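Local coordinates for protein metallo-beta-lactamase FIM-1 (Pseudomonas aeruginosa, PDB 6V3Q) that probably hydrolyses beta-lactam antibiotics with the help of zinc, adding water to yield a substituted beta-amino acid, at residues H22-H27 with T52-P57; N37-E42 with Q201-H206; G44-L49 with P73-V78; F79-D84 with P143-D148; L136-P141 with I150-P155. All blocks are in the same frame, centred on the assembly; numbering follows the deposited sequence.

Contact 1: H22-H27 with T52-P57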
# COMPACT_ATOMS: atom_id res chain seq x y z
N HIS A 22 -7.36 16.67 -2.61
CA HIS A 22 -6.20 16.39 -1.78
C HIS A 22 -6.09 14.89 -1.55
O HIS A 22 -7.09 14.21 -1.29
CB HIS A 22 -6.25 17.14 -0.44
CG HIS A 22 -7.35 16.70 0.49
ND1 HIS A 22 -7.25 15.58 1.28
CD2 HIS A 22 -8.54 17.27 0.78
CE1 HIS A 22 -8.35 15.46 2.01
NE2 HIS A 22 -9.15 16.47 1.72
N THR A 23 -4.86 14.38 -1.66
CA THR A 23 -4.57 12.96 -1.53
C THR A 23 -3.45 12.79 -0.51
O THR A 23 -2.38 13.38 -0.66
CB THR A 23 -4.16 12.35 -2.87
OG1 THR A 23 -5.22 12.49 -3.82
CG2 THR A 23 -3.83 10.87 -2.71
N SER A 24 -3.71 11.99 0.52
CA SER A 24 -2.74 11.72 1.57
C SER A 24 -2.51 10.22 1.67
O SER A 24 -3.41 9.42 1.39
CB SER A 24 -3.21 12.28 2.92
OG SER A 24 -4.49 11.77 3.26
N MET A 25 -1.30 9.85 2.08
CA MET A 25 -0.90 8.45 2.16
C MET A 25 -0.74 8.02 3.61
O MET A 25 -0.20 8.77 4.43
CB MET A 25 0.40 8.21 1.40
CG MET A 25 0.45 8.88 0.03
SD MET A 25 -0.85 8.31 -1.09
CE MET A 25 -0.29 6.65 -1.47
N LYS A 26 -1.23 6.82 3.92
CA LYS A 26 -1.00 6.21 5.22
C LYS A 26 0.12 5.19 5.09
O LYS A 26 0.08 4.32 4.21
CB LYS A 26 -2.27 5.53 5.74
CG LYS A 26 -2.29 5.36 7.25
CD LYS A 26 -2.72 3.97 7.67
CE LYS A 26 -3.94 3.50 6.89
NZ LYS A 26 -4.53 2.25 7.43
N HIS A 27 1.13 5.32 5.94
CA HIS A 27 2.24 4.38 5.95
C HIS A 27 1.80 3.07 6.59
O HIS A 27 1.20 3.06 7.67
CB HIS A 27 3.43 4.97 6.70
CG HIS A 27 4.46 3.97 7.12
ND1 HIS A 27 5.43 3.50 6.26
CD2 HIS A 27 4.68 3.35 8.31
CE1 HIS A 27 6.20 2.63 6.90
NE2 HIS A 27 5.76 2.52 8.14
N THR A 52 -10.84 14.87 6.04
CA THR A 52 -9.49 15.16 6.49
C THR A 52 -8.50 14.21 5.83
O THR A 52 -8.85 13.43 4.95
CB THR A 52 -9.40 15.04 8.01
OG1 THR A 52 -9.48 13.66 8.38
CG2 THR A 52 -10.55 15.78 8.67
N ALA A 53 -7.24 14.29 6.24
CA ALA A 53 -6.25 13.29 5.87
C ALA A 53 -6.30 12.16 6.90
O ALA A 53 -7.26 12.03 7.66
CB ALA A 53 -4.87 13.93 5.78
N TRP A 54 -5.26 11.33 6.94
CA TRP A 54 -5.28 10.18 7.84
C TRP A 54 -5.07 10.59 9.30
O TRP A 54 -5.64 9.96 10.20
CB TRP A 54 -4.22 9.17 7.42
CG TRP A 54 -4.53 8.49 6.12
CD1 TRP A 54 -4.11 8.88 4.88
CD2 TRP A 54 -5.31 7.30 5.92
NE1 TRP A 54 -4.59 8.01 3.92
CE2 TRP A 54 -5.32 7.03 4.54
CE3 TRP A 54 -5.99 6.44 6.78
CZ2 TRP A 54 -6.00 5.94 4.00
CZ3 TRP A 54 -6.67 5.35 6.24
CH2 TRP A 54 -6.66 5.11 4.86
N ASP A 55 -4.26 11.62 9.56
CA ASP A 55 -3.94 12.01 10.92
C ASP A 55 -3.90 13.53 11.02
O ASP A 55 -4.11 14.24 10.02
CB ASP A 55 -2.62 11.39 11.39
CG ASP A 55 -1.45 11.74 10.48
OD1 ASP A 55 -1.58 12.66 9.64
OD2 ASP A 55 -0.39 11.09 10.59
N ASP A 56 -3.63 14.03 12.22
CA ASP A 56 -3.57 15.48 12.44
C ASP A 56 -2.48 16.16 11.62
O ASP A 56 -2.79 17.14 10.93
CB ASP A 56 -3.41 15.77 13.93
CG ASP A 56 -4.68 15.50 14.72
OD1 ASP A 56 -5.78 15.70 14.17
OD2 ASP A 56 -4.57 15.11 15.90
N PRO A 57 -1.21 15.73 11.65
CA PRO A 57 -0.18 16.49 10.92
C PRO A 57 -0.39 16.53 9.42
O PRO A 57 -0.02 17.53 8.79
CB PRO A 57 1.12 15.76 11.30
CG PRO A 57 0.69 14.39 11.66
CD PRO A 57 -0.63 14.56 12.34

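Contact 2: N37-E42 with Q201-H206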
# COMPACT_ATOMS: atom_id res chain seq x y z
N ASN A 37 -8.59 10.24 -0.75
CA ASN A 37 -8.92 11.48 -1.44
C ASN A 37 -9.88 12.31 -0.61
O ASN A 37 -10.72 11.79 0.13
CB ASN A 37 -9.54 11.20 -2.81
CG ASN A 37 -8.65 10.37 -3.70
OD1 ASN A 37 -7.42 10.47 -3.65
ND2 ASN A 37 -9.26 9.53 -4.53
N GLY A 38 -9.74 13.63 -0.72
CA GLY A 38 -10.70 14.57 -0.19
C GLY A 38 -10.81 15.76 -1.12
O GLY A 38 -10.14 15.79 -2.16
N LEU A 39 -11.64 16.74 -0.78
CA LEU A 39 -11.81 17.91 -1.63
C LEU A 39 -11.56 19.18 -0.84
O LEU A 39 -11.81 19.24 0.37
CB LEU A 39 -13.21 17.97 -2.25
CG LEU A 39 -13.63 16.95 -3.31
CD1 LEU A 39 -15.08 17.16 -3.71
CD2 LEU A 39 -12.72 17.02 -4.54
N ILE A 40 -11.05 20.19 -1.54
CA ILE A 40 -11.07 21.58 -1.07
C ILE A 40 -11.84 22.38 -2.11
O ILE A 40 -11.45 22.42 -3.28
CB ILE A 40 -9.66 22.14 -0.86
CG1 ILE A 40 -8.87 21.28 0.13
CG2 ILE A 40 -9.74 23.58 -0.36
CD1 ILE A 40 -7.63 20.64 -0.46
N VAL A 41 -12.93 23.01 -1.68
CA VAL A 41 -13.83 23.73 -2.57
C VAL A 41 -13.77 25.21 -2.22
O VAL A 41 -14.10 25.59 -1.09
CB VAL A 41 -15.26 23.20 -2.49
CG1 VAL A 41 -16.17 24.00 -3.42
CG2 VAL A 41 -15.30 21.73 -2.83
N GLU A 42 -13.37 26.03 -3.19
CA GLU A 42 -13.31 27.47 -2.98
C GLU A 42 -14.71 28.05 -2.81
O GLU A 42 -15.67 27.61 -3.44
CB GLU A 42 -12.60 28.14 -4.16
CG GLU A 42 -11.20 27.62 -4.42
CD GLU A 42 -10.56 28.26 -5.63
OE1 GLU A 42 -11.00 29.36 -6.02
OE2 GLU A 42 -9.64 27.65 -6.20
N GLN A 201 -18.27 13.51 -13.49
CA GLN A 201 -17.00 13.33 -12.79
C GLN A 201 -17.29 12.77 -11.40
O GLN A 201 -17.84 13.47 -10.55
CB GLN A 201 -16.23 14.65 -12.72
CG GLN A 201 -15.78 15.17 -14.08
CD GLN A 201 -15.19 16.56 -14.01
OE1 GLN A 201 -15.92 17.54 -13.84
NE2 GLN A 201 -13.88 16.66 -14.17
N ILE A 202 -16.92 11.51 -11.19
CA ILE A 202 -17.20 10.79 -9.95
C ILE A 202 -15.88 10.50 -9.25
O ILE A 202 -14.97 9.92 -9.85
CB ILE A 202 -17.97 9.48 -10.23
CG1 ILE A 202 -19.18 9.76 -11.13
CG2 ILE A 202 -18.42 8.85 -8.93
CD1 ILE A 202 -20.15 10.77 -10.56
N ILE A 203 -15.78 10.90 -7.99
CA ILE A 203 -14.55 10.81 -7.23
C ILE A 203 -14.75 9.78 -6.11
O ILE A 203 -15.53 10.03 -5.18
CB ILE A 203 -14.12 12.17 -6.66
CG1 ILE A 203 -13.95 13.19 -7.80
CG2 ILE A 203 -12.83 12.03 -5.86
CD1 ILE A 203 -13.57 14.57 -7.32
N PRO A 204 -14.07 8.64 -6.14
CA PRO A 204 -14.10 7.72 -5.01
C PRO A 204 -13.05 8.13 -3.98
O PRO A 204 -12.31 9.10 -4.17
CB PRO A 204 -13.76 6.37 -5.66
CG PRO A 204 -12.84 6.75 -6.78
CD PRO A 204 -13.30 8.10 -7.28
N SER A 205 -12.99 7.38 -2.89
CA SER A 205 -12.03 7.69 -1.84
C SER A 205 -10.62 7.26 -2.20
O SER A 205 -9.65 7.89 -1.75
CB SER A 205 -12.44 7.04 -0.52
OG SER A 205 -13.40 7.83 0.15
N HIS A 206 -10.47 6.22 -3.01
CA HIS A 206 -9.17 5.69 -3.39
C HIS A 206 -9.01 5.72 -4.90
O HIS A 206 -9.94 5.38 -5.65
CB HIS A 206 -9.00 4.26 -2.89
CG HIS A 206 -9.35 4.08 -1.45
ND1 HIS A 206 -8.82 4.88 -0.46
CD2 HIS A 206 -10.18 3.21 -0.83
CE1 HIS A 206 -9.30 4.51 0.71
NE2 HIS A 206 -10.13 3.50 0.52

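Contact 3: G44-L49 with P73-V78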
# COMPACT_ATOMS: atom_id res chain seq x y z
N GLY A 44 -15.72 32.06 -2.33
CA GLY A 44 -15.31 33.43 -2.13
C GLY A 44 -13.85 33.52 -1.74
O GLY A 44 -12.97 33.03 -2.46
N ASP A 45 -13.57 34.15 -0.60
CA ASP A 45 -12.21 34.30 -0.10
C ASP A 45 -11.76 33.14 0.78
O ASP A 45 -10.62 33.14 1.25
CB ASP A 45 -12.08 35.61 0.68
CG ASP A 45 -12.33 36.83 -0.18
OD1 ASP A 45 -12.16 36.73 -1.42
OD2 ASP A 45 -12.69 37.89 0.37
N PHE A 46 -12.62 32.15 1.01
CA PHE A 46 -12.27 31.02 1.86
C PHE A 46 -12.59 29.71 1.15
O PHE A 46 -12.91 29.72 -0.04
CB PHE A 46 -13.00 31.12 3.20
CG PHE A 46 -12.80 32.44 3.89
CD1 PHE A 46 -11.64 32.69 4.61
CD2 PHE A 46 -13.76 33.44 3.81
CE1 PHE A 46 -11.44 33.91 5.24
CE2 PHE A 46 -13.57 34.65 4.44
CZ PHE A 46 -12.41 34.89 5.15
N SER A 47 -12.51 28.58 1.85
CA SER A 47 -12.67 27.30 1.19
C SER A 47 -13.30 26.29 2.14
O SER A 47 -13.21 26.41 3.37
CB SER A 47 -11.33 26.77 0.66
OG SER A 47 -10.36 26.71 1.69
N ILE A 48 -13.93 25.28 1.56
CA ILE A 48 -14.61 24.21 2.29
C ILE A 48 -13.81 22.93 2.13
O ILE A 48 -13.38 22.60 1.02
CB ILE A 48 -16.06 24.02 1.79
CG1 ILE A 48 -16.84 25.32 1.93
CG2 ILE A 48 -16.74 22.90 2.56
CD1 ILE A 48 -18.09 25.37 1.07
N LEU A 49 -13.60 22.22 3.24
CA LEU A 49 -12.84 20.98 3.24
C LEU A 49 -13.81 19.80 3.32
O LEU A 49 -14.66 19.75 4.21
CB LEU A 49 -11.85 20.93 4.40
CG LEU A 49 -11.08 19.62 4.56
CD1 LEU A 49 -10.19 19.36 3.36
CD2 LEU A 49 -10.26 19.61 5.85
N PRO A 73 -8.26 30.49 3.03
CA PRO A 73 -8.19 29.61 4.20
C PRO A 73 -9.46 28.79 4.38
O PRO A 73 -10.57 29.27 4.16
CB PRO A 73 -7.98 30.58 5.36
CG PRO A 73 -7.37 31.79 4.73
CD PRO A 73 -8.01 31.90 3.38
N ILE A 74 -9.28 27.53 4.79
CA ILE A 74 -10.42 26.68 5.11
C ILE A 74 -11.16 27.25 6.30
O ILE A 74 -10.55 27.57 7.33
CB ILE A 74 -9.94 25.24 5.37
CG1 ILE A 74 -9.44 24.59 4.08
CG2 ILE A 74 -11.06 24.41 5.99
CD1 ILE A 74 -8.71 23.28 4.30
N ARG A 75 -12.48 27.40 6.16
CA ARG A 75 -13.32 27.85 7.26
C ARG A 75 -14.39 26.85 7.66
O ARG A 75 -14.88 26.91 8.79
CB ARG A 75 -13.99 29.18 6.91
CG ARG A 75 -13.07 30.38 7.06
CD ARG A 75 -12.47 30.41 8.45
NE ARG A 75 -11.33 31.32 8.53
CZ ARG A 75 -11.43 32.62 8.74
NH1 ARG A 75 -10.34 33.37 8.80
NH2 ARG A 75 -12.62 33.18 8.90
N TRP A 76 -14.75 25.93 6.77
CA TRP A 76 -15.76 24.92 7.07
C TRP A 76 -15.25 23.57 6.61
O TRP A 76 -14.43 23.47 5.69
CB TRP A 76 -17.09 25.25 6.38
CG TRP A 76 -17.48 26.68 6.51
CD1 TRP A 76 -18.24 27.24 7.49
CD2 TRP A 76 -17.12 27.75 5.62
NE1 TRP A 76 -18.38 28.59 7.27
CE2 TRP A 76 -17.70 28.93 6.13
CE3 TRP A 76 -16.37 27.82 4.45
CZ2 TRP A 76 -17.55 30.17 5.51
CZ3 TRP A 76 -16.22 29.05 3.83
CH2 TRP A 76 -16.81 30.21 4.36
N ALA A 77 -15.74 22.52 7.27
CA ALA A 77 -15.34 21.16 6.93
C ALA A 77 -16.51 20.22 7.17
O ALA A 77 -17.29 20.39 8.11
CB ALA A 77 -14.12 20.72 7.75
N VAL A 78 -16.62 19.22 6.30
CA VAL A 78 -17.62 18.16 6.42
C VAL A 78 -16.92 16.83 6.14
O VAL A 78 -15.96 16.77 5.37
CB VAL A 78 -18.82 18.38 5.47
CG1 VAL A 78 -18.37 18.35 4.02
CG2 VAL A 78 -19.92 17.36 5.74

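Contact 4: F79-D84 with P143-D148. With ZN (zinc ion), chain C.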
# COMPACT_ATOMS: atom_id res chain seq x y z
N PHE A 79 -17.40 15.78 6.78
CA PHE A 79 -16.81 14.46 6.67
C PHE A 79 -17.88 13.45 6.29
O PHE A 79 -19.03 13.55 6.72
CB PHE A 79 -16.13 14.06 7.98
CG PHE A 79 -15.52 15.22 8.71
CD1 PHE A 79 -14.35 15.81 8.26
CD2 PHE A 79 -16.13 15.74 9.84
CE1 PHE A 79 -13.79 16.88 8.93
CE2 PHE A 79 -15.58 16.82 10.52
CZ PHE A 79 -14.41 17.39 10.06
N THR A 80 -17.49 12.47 5.47
CA THR A 80 -18.46 11.58 4.85
C THR A 80 -18.80 10.35 5.70
O THR A 80 -19.88 9.79 5.52
CB THR A 80 -17.96 11.14 3.47
OG1 THR A 80 -16.68 10.51 3.59
CG2 THR A 80 -17.84 12.35 2.56
N HIS A 81 -17.91 9.92 6.60
CA HIS A 81 -18.25 8.90 7.59
C HIS A 81 -17.16 8.86 8.64
O HIS A 81 -16.13 9.53 8.52
CB HIS A 81 -18.47 7.52 6.96
CG HIS A 81 -17.23 6.90 6.40
ND1 HIS A 81 -16.65 7.32 5.23
CD2 HIS A 81 -16.49 5.86 6.84
CE1 HIS A 81 -15.58 6.58 4.97
NE2 HIS A 81 -15.46 5.68 5.93
N ALA A 82 -17.40 8.08 9.69
CA ALA A 82 -16.56 8.08 10.88
C ALA A 82 -15.55 6.94 10.84
O ALA A 82 -15.59 5.99 11.63
CB ALA A 82 -17.43 8.02 12.14
N HIS A 83 -14.63 7.05 9.89
CA HIS A 83 -13.41 6.26 9.85
C HIS A 83 -12.22 7.21 9.81
O HIS A 83 -12.37 8.40 9.55
CB HIS A 83 -13.40 5.31 8.64
CG HIS A 83 -14.16 4.03 8.88
ND1 HIS A 83 -14.41 3.12 7.87
CD2 HIS A 83 -14.71 3.52 10.00
CE1 HIS A 83 -15.09 2.10 8.37
NE2 HIS A 83 -15.28 2.32 9.66
N ASP A 84 -11.03 6.67 10.08
CA ASP A 84 -9.87 7.54 10.28
C ASP A 84 -9.32 8.14 8.98
O ASP A 84 -8.52 9.08 9.05
CB ASP A 84 -8.75 6.80 11.01
CG ASP A 84 -8.53 5.40 10.50
OD1 ASP A 84 -8.26 5.23 9.29
OD2 ASP A 84 -8.61 4.46 11.32
N PRO A 143 -27.50 3.54 4.45
CA PRO A 143 -26.34 2.71 4.77
C PRO A 143 -25.74 2.07 3.53
O PRO A 143 -26.45 1.73 2.57
CB PRO A 143 -26.91 1.65 5.73
CG PRO A 143 -28.17 2.26 6.27
CD PRO A 143 -28.72 3.09 5.15
N GLY A 144 -24.42 1.90 3.55
CA GLY A 144 -23.69 1.26 2.47
C GLY A 144 -22.35 0.75 2.94
O GLY A 144 -22.28 -0.32 3.57
N HIS A 145 -21.28 1.49 2.66
CA HIS A 145 -19.97 1.13 3.18
C HIS A 145 -19.97 1.14 4.70
O HIS A 145 -19.38 0.25 5.34
CB HIS A 145 -18.90 2.07 2.63
CG HIS A 145 -17.61 2.05 3.39
ND1 HIS A 145 -16.69 1.03 3.27
CD2 HIS A 145 -17.10 2.91 4.30
CE1 HIS A 145 -15.66 1.27 4.06
NE2 HIS A 145 -15.88 2.40 4.70
N THR A 146 -20.62 2.13 5.30
CA THR A 146 -20.94 2.15 6.72
C THR A 146 -22.40 2.56 6.87
O THR A 146 -23.06 2.96 5.90
CB THR A 146 -20.03 3.09 7.51
OG1 THR A 146 -20.17 4.42 7.00
CG2 THR A 146 -18.57 2.66 7.40
N ARG A 147 -22.90 2.47 8.10
CA ARG A 147 -24.28 2.88 8.36
C ARG A 147 -24.46 4.38 8.19
O ARG A 147 -25.57 4.84 7.89
CB ARG A 147 -24.69 2.46 9.78
CG ARG A 147 -26.19 2.27 9.96
CD ARG A 147 -26.63 2.39 11.42
NE ARG A 147 -25.74 1.70 12.35
CZ ARG A 147 -25.12 2.29 13.36
NH1 ARG A 147 -25.28 3.58 13.59
NH2 ARG A 147 -24.33 1.58 14.16
N ASP A 148 -23.39 5.15 8.35
CA ASP A 148 -23.48 6.60 8.46
C ASP A 148 -22.94 7.35 7.25
O ASP A 148 -22.93 8.58 7.27
CB ASP A 148 -22.73 7.07 9.70
CG ASP A 148 -21.26 6.67 9.68
OD1 ASP A 148 -20.98 5.48 9.48
OD2 ASP A 148 -20.40 7.55 9.85
ZN ZN C . -14.43 3.73 5.82

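Contact 5: L136-P141 with I150-P155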
# COMPACT_ATOMS: atom_id res chain seq x y z
N LEU A 136 -21.89 23.16 -2.17
CA LEU A 136 -21.98 21.72 -1.98
C LEU A 136 -23.43 21.33 -1.70
O LEU A 136 -24.15 22.04 -0.99
CB LEU A 136 -21.10 21.25 -0.81
CG LEU A 136 -19.64 21.65 -0.60
CD1 LEU A 136 -19.02 20.81 0.52
CD2 LEU A 136 -18.80 21.52 -1.87
N VAL A 137 -23.86 20.22 -2.28
CA VAL A 137 -25.06 19.53 -1.84
C VAL A 137 -24.62 18.30 -1.07
O VAL A 137 -23.98 17.40 -1.62
CB VAL A 137 -25.98 19.15 -3.01
CG1 VAL A 137 -27.13 18.28 -2.52
CG2 VAL A 137 -26.53 20.40 -3.68
N ILE A 138 -24.92 18.28 0.23
CA ILE A 138 -24.62 17.13 1.07
C ILE A 138 -25.84 16.23 1.09
O ILE A 138 -26.94 16.67 1.46
CB ILE A 138 -24.23 17.57 2.49
CG1 ILE A 138 -22.99 18.48 2.44
CG2 ILE A 138 -23.95 16.36 3.36
CD1 ILE A 138 -22.74 19.25 3.71
N PHE A 139 -25.67 14.98 0.68
CA PHE A 139 -26.76 14.06 0.44
C PHE A 139 -26.57 12.80 1.28
O PHE A 139 -25.45 12.29 1.40
CB PHE A 139 -26.85 13.70 -1.05
CG PHE A 139 -27.96 12.75 -1.39
CD1 PHE A 139 -29.28 13.16 -1.34
CD2 PHE A 139 -27.68 11.46 -1.79
CE1 PHE A 139 -30.31 12.29 -1.66
CE2 PHE A 139 -28.70 10.58 -2.11
CZ PHE A 139 -30.01 11.00 -2.04
N ASP A 140 -27.66 12.32 1.86
CA ASP A 140 -27.65 11.12 2.70
C ASP A 140 -28.34 9.98 1.96
O ASP A 140 -29.58 9.96 1.88
CB ASP A 140 -28.34 11.39 4.04
CG ASP A 140 -28.37 10.17 4.94
OD1 ASP A 140 -27.58 9.22 4.72
OD2 ASP A 140 -29.19 10.14 5.89
N PRO A 141 -27.60 9.02 1.41
CA PRO A 141 -28.21 7.95 0.62
C PRO A 141 -28.60 6.70 1.39
O PRO A 141 -29.15 5.77 0.79
CB PRO A 141 -27.10 7.63 -0.39
CG PRO A 141 -25.85 7.83 0.40
CD PRO A 141 -26.13 8.94 1.40
N ILE A 150 -22.25 9.46 4.02
CA ILE A 150 -22.95 10.45 3.22
C ILE A 150 -22.05 10.83 2.05
O ILE A 150 -20.86 10.52 2.03
CB ILE A 150 -23.33 11.70 4.04
CG1 ILE A 150 -22.07 12.38 4.59
CG2 ILE A 150 -24.27 11.34 5.18
CD1 ILE A 150 -22.34 13.66 5.33
N VAL A 151 -22.64 11.50 1.06
CA VAL A 151 -21.90 11.94 -0.12
C VAL A 151 -22.05 13.45 -0.27
O VAL A 151 -22.94 14.08 0.30
CB VAL A 151 -22.36 11.21 -1.40
CG1 VAL A 151 -22.29 9.70 -1.21
CG2 VAL A 151 -23.76 11.66 -1.79
N VAL A 152 -21.15 14.03 -1.07
CA VAL A 152 -21.16 15.45 -1.38
C VAL A 152 -21.18 15.61 -2.89
O VAL A 152 -20.35 15.02 -3.59
CB VAL A 152 -19.95 16.19 -0.78
CG1 VAL A 152 -19.88 17.62 -1.29
CG2 VAL A 152 -20.01 16.16 0.74
N GLY A 153 -22.12 16.40 -3.40
CA GLY A 153 -22.22 16.68 -4.82
C GLY A 153 -21.95 18.15 -5.10
O GLY A 153 -22.22 19.01 -4.27
N LEU A 154 -21.40 18.41 -6.28
CA LEU A 154 -21.20 19.77 -6.80
C LEU A 154 -21.96 19.85 -8.12
O LEU A 154 -21.35 19.82 -9.20
CB LEU A 154 -19.71 20.10 -6.96
CG LEU A 154 -18.96 20.58 -5.71
CD1 LEU A 154 -17.45 20.55 -5.91
CD2 LEU A 154 -19.42 21.98 -5.33
N PRO A 155 -23.29 19.96 -8.07
CA PRO A 155 -24.08 19.86 -9.31
C PRO A 155 -23.76 20.94 -10.33
O PRO A 155 -23.84 20.68 -11.54
CB PRO A 155 -25.53 19.97 -8.80
CG PRO A 155 -25.46 19.60 -7.36
CD PRO A 155 -24.14 20.12 -6.88

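Contact 1: H22-H27 with T52-P57
W54 lies against K26 and S24 where the loop leading into helix 56-68 crosses strand 19-27, in the first beta sheet of the metallo-beta-lactamase fold. The close-packed part is the indole. K26 CB sits 3.5 Å from the centroid of the five-membered ring of W54, 11° off the ring normal, a CH-pi contact over the face. The lysine chain leaves with CG anti to the backbone N (chi1 -157°) and then bends twice, which carries K26 CE over the six-membered ring, 3.4 Å from W54 CZ3. A long aliphatic chain suits this place: its methylenes cover the ring, while the residue as a whole stays partly exposed, as a charged amine requires. Deeper in, the small S24 leaves room for the loop, S24 OG meeting A53 CB at 3.3 Å. The H22 end is looser. There only the imidazole edge approaches, H22 CE1 standing 3.6 Å from T52 O, and the ring packs on I62 of helix 56-68. D55 starts that helix as its N-cap, OD1 accepting from Q58 N. Tryptophan adds a polar anchor to its broad surface: W54 NE1 donates to S24 O at 3.1 Å, with the oxygen in the indole plane but W54 NE1 well above the carbonyl plane.

Contact 2: N37-E42 with Q201-H206
N37 turns its CG beside its own backbone N (chi1 -57°); this brings the side-chain amide to the same side as the backbone N-H, and the two meet successive carbonyls, those of P204 and S205, in the loop that follows strand 201-203. L39 and I203 take similar first torsions, and their chains then extend until L39 CD2 and I203 CD1 meet at 3.8 Å, a separate apolar contact further along the strand. The backbone N37 N gives a 2.8 Å bond to S205 O, lying in the plane of that carbonyl. N37 ND2 reaches P204 O at 3.1 Å and nearly straight (167°), the acceptor close to the amide plane of N37 although ND2 stands above the carbonyl plane of P204. Asparagine fits this buried place because its amide has two N-H groups and an acceptor: ND2 also binds G207 O, and OD1 pairs with T23 OG1, which leaves the flat group little freedom to rotate. P204 and S205 present their carbonyls to N37 while their CB atoms point away. S205 OG instead meets K86 NZ and the cysteinesulfonic acid at position 164, and its side chain is about 5 Å from that of the zinc ligand H81. The contact joins strand 33-43 of one sheet to strand 201-203 of the other, beside the metal site, as expected in the alpha-beta/beta-alpha sandwich of the metallo-beta-lactamase fold, whose two sheets face each other.

Contact 3: G44-L49 with P73-V78
L49 O is gripped by two groups of the neighbouring strand: V78 N donates to it at 2.9 Å, and A77 CA comes within 3.1 Å in a CA-H...O contact. The strands run parallel, as the first and last members of a beta-alpha-beta unit whose helix is 56-68. S47 O is held in a similar way by R75 N at 3.0 Å and by the CA-H of I74. Between these two acceptors the register slips by one residue, since S47 pairs with I74 but I48 with W76; R75 is the extra residue of a beta bulge. Its side chain runs out to the exposed end of the pair, where F46 CE1 lies over the face of the guanidinium, 3.7 Å from R75 CZ, the two planes 32° apart. A long, flat arginine can lay its guanidinium against the ring's outer edge atoms and stay exposed. The F46 ring also turns its edge to P73 O. On the face with S47, L49, I74 and A77 the groups are small or aliphatic, and L49 CB meets I74 CG2 at 3.9 Å; the serine hydroxyl is buried yet bound to K72 O. W76 occupies the other face with I48. Its indole carries R75 CB over its centre and makes a cation-pi contact with K43. Bent back beside its own backbone N (chi1 -45°), the tryptophan brings W76 CE3 to 3.6 Å from I48 CG1.

Contact 4: F79-D84 with P143-D148
H81, H83 and H145 point their rings at one zinc ion from three directions. The edge of H145 is turned to the face of H81 in an offset edge-to-face pair, with planes 79° apart and centroids 4.9 Å apart. H83 arrives from the opposite direction to H145, and those two rings meet rim to rim at 90°, neither lying over the other. Metal bonds hold this crossed arrangement: H81 NE2 at 2.2 Å, H83 ND1 at 2.1 Å and H145 NE2 at 2.3 Å from the zinc. H145 reaches the ion from the far loop because its CG stands anti to the backbone N (chi1 163°). H81 and H83 belong to the HxHxD signature of the metallo-beta-lactamases, and with H145 they make the three-histidine site occupied in this mono-zinc form; position 164, here a cysteinesulfonic acid, is a further member of the site. The use of ND1 by H83 leaves its NE2 to bind D179 OD2, a second-shell contact that fixes the ring's rotation. T146 packs beside the H81 and H83 rings with its branches divided: T146 CG2 lies 3.7 Å from H83 CE1, while T146 OG1 is 3.5 Å from H81 CB and donates to D148 OD1 at 2.8 Å, meeting that oxygen from above the carboxylate plane. Aspartate suits the junction because its other oxygen can accept from the first loop. D148 OD2 receives A82 N at 3.1 Å through its syn lone pair, and S106 OG binds the same oxygen.

Contact 5: L136-P141 with I150-P155
I138 and V152 lie side by side across a beta hairpin, both pointing the same way, with I138 CG1 and V152 CG2 4.1 Å apart. Four backbone bonds hold strands 137-139 and 151-154 antiparallel; V137 N to G153 O and G153 N to V137 O, both 2.8 Å, are almost straight. Rotamers decide how the remaining branches fit. In I150, CG1 lies between the backbone N and the carbonyl carbon (chi1 61°), an otherwise congested setting, and from there the extended chain brings I150 CD1 to 3.7 Å from I138 CG2. The strand pairing sets F139 CB 3.8 Å from V151 CG2; with CG opposite the backbone N (chi1 -180°), the phenyl ring leads away from V151 and offers that methyl its edge. L136 divides its two methyls between partners: CD1 touches V152 CG1, and L136 CD2 meets L154 CD2 at 3.5 Å. Branched aliphatic residues suit these strands because their methyls fill the space near the backbone on either face. G153, without a side chain, lies opposite V137, whose CG2 turns instead to the ring of P155, V137 CG2 being 3.9 Å from P155 CG. The face with F139 and V151 is covered by helix 185-195, through V192 and R195. At the other end L136 packs on V41, I48 and V50 of the first sheet, and the hairpin itself stands between strands 129-130 and 159-161 in the second.

How the contacts relate
Contacts 1, 2 and 3 share the first sheet: H22 O bonds to G38 N at 2.8 Å between contacts 1 and 2, and V41 O to I48 N at 2.7 Å between contacts 2 and 3. Contact 2 spans both sheets, reaching through strand 201-203 the second one, which holds contact 5. Contact 5 packs on the first through V41 CG2 and L136 CD2, 3.6 Å apart, and through I48 and V78. Contact 4 carries the zinc. Its loop 79-84 continues directly from strand 74-78 of contact 3 and is tied to contact 5 by T80 O and I150 N at 2.8 Å. Contact 2 comes within about 5 Å of contact 4 between nearest atoms, and the side chain of W54 in contact 1 is about 8 Å from the metal.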